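Local coordinates for protein putative Glycosidase (Bacteroides thetaiotaomicron, PDB 3R67) that is a putative glycosidase whose detailed role is not established, built largely of antiparallel beta sheets in the five-bladed beta-propeller manner of its clan, at residues A[38-43]-A[81-86]; A[85-90]-A[95-100]; A[209-214]-A[293-298]; A[232-237]-A[285-290]. All blocks are in the same frame, centred on the assembly; numbering follows the deposited sequence. Where two conformers were deposited one is given.

Contact 1. Residues A[38-43]-A[81-86]; sequences PMRQDS and TSRLGY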
loop_
_atom_site.group_PDB
_atom_site.type_symbol
_atom_site.label_atom_id
_atom_site.label_comp_id
_atom_site.label_asym_id
_atom_site.label_seq_id
_atom_site.Cartn_x
_atom_site.Cartn_y
_atom_site.Cartn_z
ATOM N N PRO A 38 -6.748 -15.389 18.288
ATOM C CA PRO A 38 -6.163 -16.716 18.550
ATOM C C PRO A 38 -4.751 -16.629 19.183
ATOM O O PRO A 38 -4.323 -17.624 19.772
ATOM C CB PRO A 38 -6.113 -17.362 17.164
ATOM C CG PRO A 38 -6.068 -16.229 16.213
ATOM C CD PRO A 38 -6.825 -15.098 16.836
HETATM N N MSE A 39 -4.033 -15.475 19.086
HETATM C CA MSE A 39 -2.716 -15.341 19.726
HETATM C C MSE A 39 -2.857 -14.868 21.192
HETATM O O MSE A 39 -2.241 -15.467 22.097
HETATM C CB MSE A 39 -1.802 -14.395 18.959
HETATM C CG MSE A 39 -1.333 -14.959 17.644
HETATM SE SE MSE A 39 -0.479 -16.701 17.854
HETATM C CE MSE A 39 1.193 -16.242 18.840
ATOM N N ARG A 40 -3.678 -13.798 21.410
ATOM C CA ARG A 40 -3.951 -13.236 22.739
ATOM C C ARG A 40 -4.793 -14.192 23.582
ATOM O O ARG A 40 -4.768 -14.109 24.826
ATOM C CB ARG A 40 -4.675 -11.875 22.634
ATOM C CG ARG A 40 -3.851 -10.715 22.075
ATOM C CD ARG A 40 -2.753 -10.260 23.014
ATOM N NE ARG A 40 -1.962 -9.176 22.427
ATOM C CZ ARG A 40 -0.871 -8.657 22.977
ATOM N NH1 ARG A 40 -0.415 -9.125 24.133
ATOM N NH2 ARG A 40 -0.214 -7.679 22.367
ATOM N N GLN A 41 -5.559 -15.101 22.906
ATOM C CA GLN A 41 -6.479 -16.059 23.537
ATOM C C GLN A 41 -7.389 -15.261 24.466
ATOM O O GLN A 41 -7.472 -15.527 25.665
ATOM C CB GLN A 41 -5.761 -17.216 24.255
ATOM C CG GLN A 41 -5.123 -18.220 23.297
ATOM C CD GLN A 41 -4.457 -19.372 24.016
ATOM O OE1 GLN A 41 -4.404 -19.445 25.251
ATOM N NE2 GLN A 41 -3.918 -20.303 23.247
ATOM N N ASP A 42 -7.987 -14.191 23.897
ATOM C CA ASP A 42 -8.855 -13.269 24.602
ATOM C C ASP A 42 -9.501 -12.340 23.618
ATOM O O ASP A 42 -9.022 -12.218 22.493
ATOM C CB ASP A 42 -8.059 -12.478 25.666
ATOM C CG ASP A 42 -8.879 -12.008 26.855
ATOM O OD1 ASP A 42 -10.124 -12.212 26.848
ATOM O OD2 ASP A 42 -8.275 -11.487 27.818
ATOM N N SER A 43 -10.608 -11.702 24.026
ATOM C CA SER A 43 -11.358 -10.740 23.213
ATOM C C SER A 43 -10.580 -9.464 23.069
ATOM O O SER A 43 -9.981 -8.956 24.026
ATOM C CB SER A 43 -12.724 -10.452 23.812
ATOM O OG SER A 43 -13.458 -11.662 23.826
ATOM N N THR A 81 -1.184 -4.194 17.846
ATOM C CA THR A 81 -1.218 -5.255 16.822
ATOM C C THR A 81 -2.046 -4.788 15.623
ATOM O O THR A 81 -3.143 -4.247 15.796
ATOM C CB THR A 81 -1.791 -6.564 17.429
ATOM O OG1 THR A 81 -0.946 -6.977 18.498
ATOM C CG2 THR A 81 -1.888 -7.711 16.418
ATOM N N SER A 82 -1.537 -5.019 14.416
ATOM C CA SER A 82 -2.251 -4.685 13.192
ATOM C C SER A 82 -2.965 -5.928 12.635
ATOM O O SER A 82 -2.402 -7.013 12.573
ATOM C CB SER A 82 -1.323 -4.084 12.144
ATOM O OG SER A 82 -0.843 -2.829 12.594
ATOM N N ARG A 83 -4.240 -5.739 12.302
ATOM C CA ARG A 83 -5.177 -6.696 11.706
ATOM C C ARG A 83 -5.897 -5.986 10.577
ATOM O O ARG A 83 -5.946 -4.755 10.602
ATOM C CB ARG A 83 -6.147 -7.249 12.760
ATOM C CG ARG A 83 -5.427 -7.972 13.893
ATOM C CD ARG A 83 -6.419 -8.440 14.923
ATOM N NE ARG A 83 -5.760 -9.091 16.059
ATOM C CZ ARG A 83 -5.373 -8.454 17.152
ATOM N NH1 ARG A 83 -5.517 -7.139 17.247
ATOM N NH2 ARG A 83 -4.821 -9.120 18.151
ATOM N N LEU A 84 -6.434 -6.724 9.590
ATOM C CA LEU A 84 -7.078 -6.059 8.465
ATOM C C LEU A 84 -8.599 -6.192 8.526
ATOM O O LEU A 84 -9.141 -7.293 8.622
ATOM C CB LEU A 84 -6.577 -6.596 7.130
ATOM C CG LEU A 84 -5.056 -6.610 6.905
ATOM C CD1 LEU A 84 -4.730 -7.108 5.506
ATOM C CD2 LEU A 84 -4.416 -5.223 7.163
ATOM N N GLY A 85 -9.262 -5.050 8.475
ATOM C CA GLY A 85 -10.710 -4.973 8.434
ATOM C C GLY A 85 -11.197 -5.062 7.005
ATOM O O GLY A 85 -10.418 -4.882 6.071
ATOM N N TYR A 86 -12.488 -5.354 6.821
ATOM C CA TYR A 86 -13.092 -5.491 5.499
ATOM C C TYR A 86 -14.230 -4.478 5.344
ATOM O O TYR A 86 -15.196 -4.514 6.103
ATOM C CB TYR A 86 -13.590 -6.934 5.353
ATOM C CG TYR A 86 -14.176 -7.325 4.005
ATOM C CD1 TYR A 86 -15.471 -6.934 3.641
ATOM C CD2 TYR A 86 -13.525 -8.245 3.185
ATOM C CE1 TYR A 86 -16.054 -7.375 2.456
ATOM C CE2 TYR A 86 -14.101 -8.701 2.007
ATOM C CZ TYR A 86 -15.358 -8.249 1.632
ATOM O OH TYR A 86 -15.902 -8.680 0.440
HETATM O O HOH W 1 -3.378 -7.802 20.411
#

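Contact 2. Residues A[85-90]-A[95-100]; sequences GYAYSD and FNRMTV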
loop_
_atom_site.group_PDB
_atom_site.type_symbol
_atom_site.label_atom_id
_atom_site.label_comp_id
_atom_site.label_asym_id
_atom_site.label_seq_id
_atom_site.Cartn_x
_atom_site.Cartn_y
_atom_site.Cartn_z
ATOM N N GLY A 85 -9.262 -5.050 8.475
ATOM C CA GLY A 85 -10.710 -4.973 8.434
ATOM C C GLY A 85 -11.197 -5.062 7.005
ATOM O O GLY A 85 -10.418 -4.882 6.071
ATOM N N TYR A 86 -12.488 -5.354 6.821
ATOM C CA TYR A 86 -13.092 -5.491 5.499
ATOM C C TYR A 86 -14.230 -4.478 5.344
ATOM O O TYR A 86 -15.196 -4.514 6.103
ATOM C CB TYR A 86 -13.590 -6.934 5.353
ATOM C CG TYR A 86 -14.176 -7.325 4.005
ATOM C CD1 TYR A 86 -15.471 -6.934 3.641
ATOM C CD2 TYR A 86 -13.525 -8.245 3.185
ATOM C CE1 TYR A 86 -16.054 -7.375 2.456
ATOM C CE2 TYR A 86 -14.101 -8.701 2.007
ATOM C CZ TYR A 86 -15.358 -8.249 1.632
ATOM O OH TYR A 86 -15.902 -8.680 0.440
ATOM N N ALA A 87 -14.089 -3.549 4.383
ATOM C CA ALA A 87 -15.099 -2.530 4.070
ATOM C C ALA A 87 -15.493 -2.686 2.625
ATOM O O ALA A 87 -14.632 -2.936 1.798
ATOM C CB ALA A 87 -14.583 -1.135 4.370
ATOM N N TYR A 88 -16.786 -2.639 2.321
ATOM C CA TYR A 88 -17.264 -2.864 0.955
ATOM C C TYR A 88 -18.226 -1.746 0.546
ATOM O O TYR A 88 -18.995 -1.234 1.370
ATOM C CB TYR A 88 -17.934 -4.261 0.822
ATOM C CG TYR A 88 -19.045 -4.517 1.829
ATOM C CD1 TYR A 88 -18.757 -4.929 3.133
ATOM C CD2 TYR A 88 -20.387 -4.394 1.465
ATOM C CE1 TYR A 88 -19.775 -5.167 4.060
ATOM C CE2 TYR A 88 -21.412 -4.628 2.381
ATOM C CZ TYR A 88 -21.104 -5.026 3.673
ATOM O OH TYR A 88 -22.123 -5.253 4.573
ATOM N N SER A 89 -18.171 -1.377 -0.743
ATOM C CA SER A 89 -18.977 -0.306 -1.333
ATOM C C SER A 89 -19.431 -0.627 -2.734
ATOM O O SER A 89 -18.657 -1.153 -3.531
ATOM C CB SER A 89 -18.164 0.994 -1.381
ATOM O OG SER A 89 -18.905 2.071 -1.940
ATOM N N ASP A 90 -20.636 -0.181 -3.071
ATOM C CA ASP A 90 -21.193 -0.294 -4.414
ATOM C C ASP A 90 -20.706 0.841 -5.314
ATOM O O ASP A 90 -20.570 0.624 -6.524
ATOM C CB ASP A 90 -22.738 -0.297 -4.372
ATOM C CG ASP A 90 -23.342 -1.531 -3.719
ATOM O OD1 ASP A 90 -22.852 -2.645 -3.975
ATOM O OD2 ASP A 90 -24.368 -1.396 -3.051
ATOM N N PHE A 95 -19.199 3.203 2.351
ATOM C CA PHE A 95 -18.774 1.872 2.742
ATOM C C PHE A 95 -19.492 1.321 3.942
ATOM O O PHE A 95 -19.834 2.060 4.867
ATOM C CB PHE A 95 -17.267 1.924 3.084
ATOM C CG PHE A 95 -16.390 1.968 1.857
ATOM C CD1 PHE A 95 -16.167 3.169 1.179
ATOM C CD2 PHE A 95 -15.803 0.809 1.366
ATOM C CE1 PHE A 95 -15.393 3.196 0.014
ATOM C CE2 PHE A 95 -15.023 0.841 0.207
ATOM C CZ PHE A 95 -14.819 2.034 -0.460
ATOM N N ASN A 96 -19.698 -0.010 3.919
ATOM C CA ASN A 96 -20.189 -0.831 5.028
ATOM C C ASN A 96 -19.023 -1.656 5.512
ATOM O O ASN A 96 -18.054 -1.811 4.769
ATOM C CB ASN A 96 -21.395 -1.676 4.672
ATOM C CG ASN A 96 -22.657 -0.869 4.568
ATOM O OD1 ASN A 96 -23.116 -0.254 5.543
ATOM N ND2 ASN A 96 -23.277 -0.902 3.406
ATOM N N ARG A 97 -19.061 -2.132 6.752
ATOM C CA ARG A 97 -17.912 -2.830 7.325
ATOM C C ARG A 97 -18.288 -4.098 8.063
ATOM O O ARG A 97 -19.320 -4.168 8.736
ATOM C CB ARG A 97 -17.199 -1.895 8.322
ATOM C CG ARG A 97 -16.485 -0.698 7.682
ATOM C CD ARG A 97 -16.363 0.494 8.626
ATOM N NE ARG A 97 -15.504 0.232 9.777
ATOM C CZ ARG A 97 -15.230 1.133 10.710
ATOM N NH1 ARG A 97 -15.781 2.337 10.660
ATOM N NH2 ARG A 97 -14.419 0.830 11.712
HETATM N N MSE A 98 -17.396 -5.090 7.981
HETATM C CA MSE A 98 -17.491 -6.298 8.788
HETATM C C MSE A 98 -17.058 -5.938 10.202
HETATM O O MSE A 98 -16.262 -5.003 10.379
HETATM C CB MSE A 98 -16.674 -7.446 8.192
HETATM C CG MSE A 98 -17.349 -8.037 6.947
HETATM SE SE MSE A 98 -16.363 -9.510 6.151
HETATM C CE MSE A 98 -16.289 -10.728 7.702
ATOM N N THR A 99 -17.620 -6.627 11.216
ATOM C CA THR A 99 -17.360 -6.315 12.626
ATOM C C THR A 99 -16.197 -7.155 13.155
ATOM O O THR A 99 -15.816 -6.998 14.321
ATOM C CB THR A 99 -18.623 -6.524 13.457
ATOM O OG1 THR A 99 -19.092 -7.862 13.279
ATOM C CG2 THR A 99 -19.724 -5.538 13.093
ATOM N N VAL A 100 -15.586 -7.984 12.289
ATOM C CA VAL A 100 -14.429 -8.804 12.651
ATOM C C VAL A 100 -13.334 -8.632 11.568
ATOM O O VAL A 100 -13.677 -8.351 10.402
ATOM C CB VAL A 100 -14.808 -10.299 12.861
ATOM C CG1 VAL A 100 -15.614 -10.484 14.144
ATOM C CG2 VAL A 100 -15.536 -10.899 11.649
HETATM O O HOH W 2 -13.782 -6.022 9.196
HETATM O O HOH W 3 -21.791 -1.381 0.854
HETATM O O HOH W 4 -21.852 -5.856 7.126
#

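Contact 3. Residues A[209-214]-A[293-298]; sequences VNVATS and DPTKLI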
loop_
_atom_site.group_PDB
_atom_site.type_symbol
_atom_site.label_atom_id
_atom_site.label_comp_id
_atom_site.label_asym_id
_atom_site.label_seq_id
_atom_site.Cartn_x
_atom_site.Cartn_y
_atom_site.Cartn_z
ATOM N N VAL A 209 13.403 2.458 -4.113
ATOM C CA VAL A 209 12.526 1.548 -4.839
ATOM C C VAL A 209 13.397 0.559 -5.608
ATOM O O VAL A 209 14.276 0.949 -6.376
ATOM C CB VAL A 209 11.528 2.295 -5.767
ATOM C CG1 VAL A 209 10.655 1.322 -6.538
ATOM C CG2 VAL A 209 10.662 3.278 -4.980
ATOM N N ASN A 210 13.143 -0.729 -5.373
ATOM C CA ASN A 210 13.775 -1.828 -6.094
ATOM C C ASN A 210 12.714 -2.460 -6.990
ATOM O O ASN A 210 11.524 -2.237 -6.774
ATOM C CB ASN A 210 14.413 -2.849 -5.111
ATOM C CG ASN A 210 15.001 -4.098 -5.748
ATOM O OD1 ASN A 210 14.503 -5.203 -5.565
ATOM N ND2 ASN A 210 15.999 -3.947 -6.589
ATOM N N VAL A 211 13.132 -3.218 -8.006
ATOM C CA VAL A 211 12.214 -3.937 -8.887
ATOM C C VAL A 211 12.466 -5.422 -8.681
ATOM O O VAL A 211 13.616 -5.861 -8.679
ATOM C CB VAL A 211 12.320 -3.517 -10.380
ATOM C CG1 VAL A 211 11.419 -4.380 -11.271
ATOM C CG2 VAL A 211 12.002 -2.032 -10.563
ATOM N N ALA A 212 11.396 -6.180 -8.432
ATOM C CA ALA A 212 11.471 -7.628 -8.260
ATOM C C ALA A 212 10.607 -8.309 -9.304
ATOM O O ALA A 212 9.638 -7.705 -9.780
ATOM C CB ALA A 212 11.040 -8.023 -6.855
ATOM N N THR A 213 10.958 -9.560 -9.676
ATOM C CA THR A 213 10.186 -10.323 -10.658
ATOM C C THR A 213 9.790 -11.688 -10.071
ATOM O O THR A 213 10.402 -12.172 -9.113
ATOM C CB THR A 213 10.949 -10.494 -11.985
ATOM O OG1 THR A 213 12.079 -11.350 -11.819
ATOM C CG2 THR A 213 11.365 -9.169 -12.610
ATOM N N SER A 214 8.753 -12.302 -10.659
ATOM C CA SER A 214 8.232 -13.614 -10.248
ATOM C C SER A 214 7.633 -14.359 -11.429
ATOM O O SER A 214 7.204 -13.729 -12.394
ATOM C CB SER A 214 7.168 -13.438 -9.163
ATOM O OG SER A 214 6.722 -14.669 -8.625
ATOM N N ASP A 293 10.619 -2.199 -20.362
ATOM C CA ASP A 293 11.647 -2.342 -19.327
ATOM C C ASP A 293 11.175 -1.589 -18.072
ATOM O O ASP A 293 11.480 -0.406 -17.907
ATOM C CB ASP A 293 13.020 -1.857 -19.816
ATOM C CG ASP A 293 14.157 -2.013 -18.816
ATOM O OD1 ASP A 293 13.914 -2.552 -17.713
ATOM O OD2 ASP A 293 15.306 -1.632 -19.155
ATOM N N PRO A 294 10.442 -2.281 -17.160
ATOM C CA PRO A 294 9.911 -1.604 -15.958
ATOM C C PRO A 294 11.001 -1.013 -15.036
ATOM O O PRO A 294 10.643 -0.271 -14.131
ATOM C CB PRO A 294 9.156 -2.738 -15.238
ATOM C CG PRO A 294 8.757 -3.676 -16.334
ATOM C CD PRO A 294 9.963 -3.682 -17.229
ATOM N N THR A 295 12.303 -1.288 -15.271
ATOM C CA THR A 295 13.380 -0.707 -14.444
ATOM C C THR A 295 13.845 0.643 -15.017
ATOM O O THR A 295 14.621 1.352 -14.367
ATOM C CB THR A 295 14.590 -1.665 -14.315
ATOM O OG1 THR A 295 15.293 -1.727 -15.554
ATOM C CG2 THR A 295 14.206 -3.065 -13.814
ATOM N N LYS A 296 13.386 0.996 -16.228
ATOM C CA LYS A 296 13.821 2.209 -16.906
ATOM C C LYS A 296 12.875 3.400 -16.623
ATOM O O LYS A 296 11.770 3.472 -17.167
ATOM C CB LYS A 296 13.905 1.940 -18.414
ATOM C CG LYS A 296 14.548 3.061 -19.217
ATOM C CD LYS A 296 14.592 2.666 -20.690
ATOM C CE LYS A 296 15.187 3.746 -21.520
ATOM N N LEU A 297 13.361 4.365 -15.818
ATOM C CA LEU A 297 12.622 5.569 -15.447
ATOM C C LEU A 297 12.613 6.564 -16.598
ATOM O O LEU A 297 13.674 6.880 -17.156
ATOM C CB LEU A 297 13.253 6.200 -14.187
ATOM C CG LEU A 297 12.565 7.430 -13.566
ATOM C CD1 LEU A 297 11.189 7.084 -12.987
ATOM C CD2 LEU A 297 13.399 7.982 -12.460
ATOM N N ILE A 298 11.419 7.066 -16.956
ATOM C CA ILE A 298 11.258 8.057 -18.032
ATOM C C ILE A 298 11.182 9.454 -17.405
ATOM O O ILE A 298 11.939 10.350 -17.790
ATOM C CB ILE A 298 10.021 7.771 -18.930
ATOM C CG1 ILE A 298 10.076 6.352 -19.580
ATOM C CG2 ILE A 298 9.864 8.878 -19.999
ATOM C CD1 ILE A 298 8.732 5.902 -20.224
#

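Contact 4. Residues A[232-237]-A[285-290]; sequences KVITPR and GQALFD. With EDO (1,2-ethanediol), chain F.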
loop_
_atom_site.group_PDB
_atom_site.type_symbol
_atom_site.label_atom_id
_atom_site.label_comp_id
_atom_site.label_asym_id
_atom_site.label_seq_id
_atom_site.Cartn_x
_atom_site.Cartn_y
_atom_site.Cartn_z
ATOM N N LYS A 232 18.428 0.170 -7.565
ATOM C CA LYS A 232 17.634 1.282 -7.042
ATOM C C LYS A 232 17.126 2.135 -8.217
ATOM O O LYS A 232 17.894 2.892 -8.810
ATOM C CB LYS A 232 18.477 2.105 -6.055
ATOM C CG LYS A 232 18.959 1.321 -4.847
ATOM C CD LYS A 232 19.782 2.199 -3.924
ATOM C CE LYS A 232 20.193 1.475 -2.666
ATOM N NZ LYS A 232 20.935 2.380 -1.749
ATOM N N VAL A 233 15.857 1.983 -8.586
ATOM C CA VAL A 233 15.315 2.680 -9.754
ATOM C C VAL A 233 14.788 4.079 -9.347
ATOM O O VAL A 233 14.668 4.957 -10.199
ATOM C CB VAL A 233 14.224 1.856 -10.484
ATOM C CG1 VAL A 233 14.813 0.562 -11.021
ATOM C CG2 VAL A 233 12.994 1.577 -9.610
ATOM N N ILE A 234 14.506 4.277 -8.055
ATOM C CA ILE A 234 14.064 5.541 -7.444
ATOM C C ILE A 234 14.720 5.636 -6.088
ATOM O O ILE A 234 14.680 4.677 -5.314
ATOM C CB ILE A 234 12.503 5.649 -7.359
ATOM C CG1 ILE A 234 11.882 5.986 -8.708
ATOM C CG2 ILE A 234 12.041 6.692 -6.347
ATOM C CD1 ILE A 234 10.356 5.859 -8.665
ATOM N N THR A 235 15.338 6.777 -5.806
ATOM C CA THR A 235 15.955 7.051 -4.511
ATOM C C THR A 235 15.484 8.416 -4.027
ATOM O O THR A 235 15.151 9.265 -4.861
ATOM C CB THR A 235 17.515 6.964 -4.563
ATOM O OG1 THR A 235 18.015 7.893 -5.513
ATOM C CG2 THR A 235 18.030 5.565 -4.891
ATOM N N PRO A 236 15.482 8.678 -2.697
ATOM C CA PRO A 236 15.105 10.015 -2.208
ATOM C C PRO A 236 15.969 11.124 -2.823
ATOM O O PRO A 236 17.150 10.912 -3.141
ATOM C CB PRO A 236 15.346 9.908 -0.700
ATOM C CG PRO A 236 15.156 8.444 -0.402
ATOM C CD PRO A 236 15.825 7.783 -1.570
ATOM N N ARG A 237 15.360 12.298 -3.025
ATOM C CA ARG A 237 16.010 13.452 -3.638
ATOM C C ARG A 237 16.087 14.595 -2.671
ATOM O O ARG A 237 15.049 15.102 -2.226
ATOM C CB ARG A 237 15.263 13.908 -4.894
ATOM C CG ARG A 237 15.095 12.866 -5.980
ATOM C CD ARG A 237 14.163 13.375 -7.060
ATOM N NE ARG A 237 12.776 13.499 -6.589
ATOM C CZ ARG A 237 11.782 13.984 -7.326
ATOM N NH1 ARG A 237 12.008 14.409 -8.561
ATOM N NH2 ARG A 237 10.557 14.075 -6.822
ATOM N N GLY A 285 3.681 11.233 -4.750
ATOM C CA GLY A 285 4.336 11.532 -6.023
ATOM C C GLY A 285 4.029 10.492 -7.078
ATOM O O GLY A 285 3.285 9.539 -6.829
ATOM N N GLN A 286 4.567 10.685 -8.278
ATOM C CA GLN A 286 4.389 9.753 -9.394
ATOM C C GLN A 286 5.647 9.663 -10.230
ATOM O O GLN A 286 6.338 10.664 -10.440
ATOM C CB GLN A 286 3.203 10.139 -10.302
ATOM C CG GLN A 286 1.848 10.137 -9.598
ATOM C CD GLN A 286 0.705 10.531 -10.462
ATOM O OE1 GLN A 286 0.789 10.555 -11.694
ATOM N NE2 GLN A 286 -0.414 10.801 -9.824
ATOM N N ALA A 287 5.904 8.464 -10.741
ATOM C CA ALA A 287 7.019 8.149 -11.621
ATOM C C ALA A 287 6.524 7.361 -12.821
ATOM O O ALA A 287 5.581 6.570 -12.687
ATOM C CB ALA A 287 8.067 7.362 -10.859
ATOM N N LEU A 288 7.147 7.581 -13.987
ATOM C CA LEU A 288 6.774 6.915 -15.232
ATOM C C LEU A 288 7.924 6.038 -15.709
ATOM O O LEU A 288 9.048 6.514 -15.859
ATOM C CB LEU A 288 6.385 7.936 -16.311
ATOM C CG LEU A 288 5.753 7.382 -17.587
ATOM C CD1 LEU A 288 4.315 6.913 -17.337
ATOM C CD2 LEU A 288 5.764 8.436 -18.679
ATOM N N PHE A 289 7.645 4.742 -15.892
ATOM C CA PHE A 289 8.651 3.786 -16.326
ATOM C C PHE A 289 8.325 3.264 -17.706
ATOM O O PHE A 289 7.172 3.333 -18.142
ATOM C CB PHE A 289 8.774 2.625 -15.335
ATOM C CG PHE A 289 9.327 3.023 -13.994
ATOM C CD1 PHE A 289 10.698 2.988 -13.753
ATOM C CD2 PHE A 289 8.478 3.392 -12.951
ATOM C CE1 PHE A 289 11.211 3.337 -12.505
ATOM C CE2 PHE A 289 8.997 3.745 -11.711
ATOM C CZ PHE A 289 10.363 3.737 -11.506
ATOM N N ASP A 290 9.349 2.756 -18.395
ATOM C CA ASP A 290 9.216 2.179 -19.728
ATOM C C ASP A 290 8.351 0.906 -19.630
ATOM O O ASP A 290 8.561 0.085 -18.732
ATOM C CB ASP A 290 10.605 1.901 -20.329
ATOM C CG ASP A 290 10.565 1.335 -21.729
ATOM O OD1 ASP A 290 10.403 2.118 -22.676
ATOM O OD2 ASP A 290 10.715 0.107 -21.876
HETATM C C1 EDO F . 16.400 7.981 -8.927
HETATM O O1 EDO F . 16.566 9.079 -8.004
HETATM C C2 EDO F . 17.709 7.331 -9.383
HETATM O O2 EDO F . 18.409 6.715 -8.286
#

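Contact 1. Residues A[38-43]-A[81-86]
The Arg83 guanidinium has the methyl CG2 of Thr81 3.5 Å above the centre of one face, and at its edge the chain of Arg40 and, in plane, water 1. In the fold, this joins the turn of the small hairpin of strands 35-37 and 42-44 to the start of strand 82-89, which belongs to a four-stranded antiparallel sheet consistent with a propeller blade. CG of Arg40 lies near the Arg83 plane, 4.3 Å from NH2 of Arg83. The Arg40 guanidinium in turn presents its edge to Thr81, NH2 of Arg40 reaching 4.0 Å from OG1 of Thr81. Only 77 Å² is buried, so direct packing is slight and water carries the polar link. Thr81 and Arg83 are buried and Arg40 is exposed. Arg40 was deposited in two conformers, so its part in the bridge is assured only for the one described. The Arg83 chain runs extended until its last turn, where chi4 of 91° sets the guanidinium across the chain. Its NH1 forms a salt bridge with Asp71, which probably offsets the nearby like charge, since NE of Arg40 and NH2 of Arg83 are 5.1 Å apart. The hydroxyl of Thr81 bonds to the carbonyl of Pro116. Water 1 accepts from NE of Arg40 at 2.8 Å and from NH2 of Arg83 at 3.0 Å, and donates to OG1 of Thr81 at 3.2 Å.

Contact 2. Residues A[85-90]-A[95-100]
Ser89 sets its CB almost squarely on the Phe95 ring, 3.5 Å from the centroid and 8° off the normal, a CH-pi contact of unusually central placement. OG of Ser89, anti to the backbone N (chi1 -180°), bonds instead to the carbonyl of His94 and the amide of Gly92, within the turn joining the segments. A second ring contact lies at the other end, where the selenium of Met98, a selenomethionine, rests over one face of the Tyr86 ring, 3.7 Å from CD1 of Tyr86: a Met-aromatic contact. Between them CB of Asn96 lies over the Tyr88 ring toward its rim, 3.5 Å from CZ of Tyr88. Tyr88 and Asn96 form an antiparallel hydrogen-bonded pair, Asn96 N to Tyr88 O and Tyr88 N to Asn96 O both measuring 2.9 Å, and Met98 N gives its hydrogen to the carbonyl of Tyr86 with an N-H...O angle of 171°, near linear. Ala87 and Arg97 make the non-hydrogen-bonded pair, CB of Ala87 lying 3.8 Å from CG of Arg97, whose charged end pairs with Glu47. Water 3 links the carbonyl of Tyr88 to ND2 of Asn96, and water 2 joins N of Tyr86 to the carbonyl of Val100. Register, bonds and cross-strand pairs together define an antiparallel beta hairpin, whose short strand 96-97 forms the outer edge of a four-stranded sheet, as in a propeller blade.

Contact 3. Residues A[209-214]-A[293-298]
The type I beta turn from Asp293 to Lys296, tightened by an Asx turn, presents Thr295 to Val211 on strand 210-214. The turn lies in the connection between strands 282-289 and 297-300, so the contact sets this hairpin end against a strand from another part of the same curled sheet, consistent with a propeller. The contact is small, burying 109 Å², and its side-chain part is a methyl on a valine. The methyl CG2 of Thr295 meets the branched end of Val211, 3.9 Å from CB of Val211 and 4.0 Å from its CG1, the side chains crossing at about a right angle. The first torsion of Thr295 (chi1 72°) lodges OG1 between the backbone N and the carbonyl carbon, facing Asp293, and leaves the methyl for the valine. One residue earlier, the carbonyl oxygen of Pro294 lies 4.2 Å from CG2 of Val211 and accepts a bond from the hydroxyl of Tyr203. Trp201 touches both Val211 and Pro294, placing the contact beside strand 199-204. The turn is closed by Lys296 N on the carbonyl of Asp293, 2.9 Å. Its second clamp is OD1 of Asp293, which takes two donors from the same face of its carboxylate: OG1 of Thr295 at 2.7 Å, on the syn side but tilted out of the plane, and N of Thr295 at 3.2 Å, from above it.

Contact 4. Residues A[232-237]-A[285-290]
The backbones stand well apart, CA of Ile234 and CA of Ala287 being 8.6 Å apart and the CA atoms of Val233 and Phe289 9.4 Å, so side chains alone span the gap between the loop 232-237 and strand 282-289. The strand belongs to an antiparallel meander consistent with a propeller blade, and the loop covers one of its faces. On the loop side Ile234 contributes most. Its CG1 stands anti to the carbonyl carbon and the chain continues extended (chi2 171°), which brings the CD1 methyl against two partners: CB of Ala287 at 3.5 Å and CZ of Phe289, also at 3.5 Å. The methyl meets the ring at its edge, near the plane. Val233 adds its CG2 methyl obliquely to the same ring, 3.8 Å from CE1 of Phe289. Phe289 is further stacked on the ring of Tyr203, and Leu297 on the adjacent strand touches both Ala287 and Phe289, so the loop methyls join a larger apolar cluster. Val233 and Ile234 share backbone hydrogen bonds with Val209. At Thr235 the loop's outer side holds a 1,2-ethanediol, probably from the crystallisation liquor, which Arg300 also bonds. OG1 of Thr235 and O2 of the diol are 3.0 Å apart in a hydrogen bond, and N of Thr235 reaches O1 only weakly, at 3.4 Å.

In the fold
The four contacts form two pairs on opposite sides of the chain's centre. Contacts 1 and 2 share Gly85 and Tyr86 on strand 82-89, their centres about 17 Å apart, one at each end of that strand. Contacts 3 and 4 have centres about 9 Å apart and touch: the carbonyl of Lys296 probably bonds to N of Asp290, and the carbonyl of Pro294 packs on Phe289. Contact 4 is nested within the loop that contact 3 closes. Between the pairs, centres lie about 33 to 36 Å apart without touching. An ethanediol sits at contact 4, and one also lies about 4 Å from the side chain of Tyr88 in contact 2.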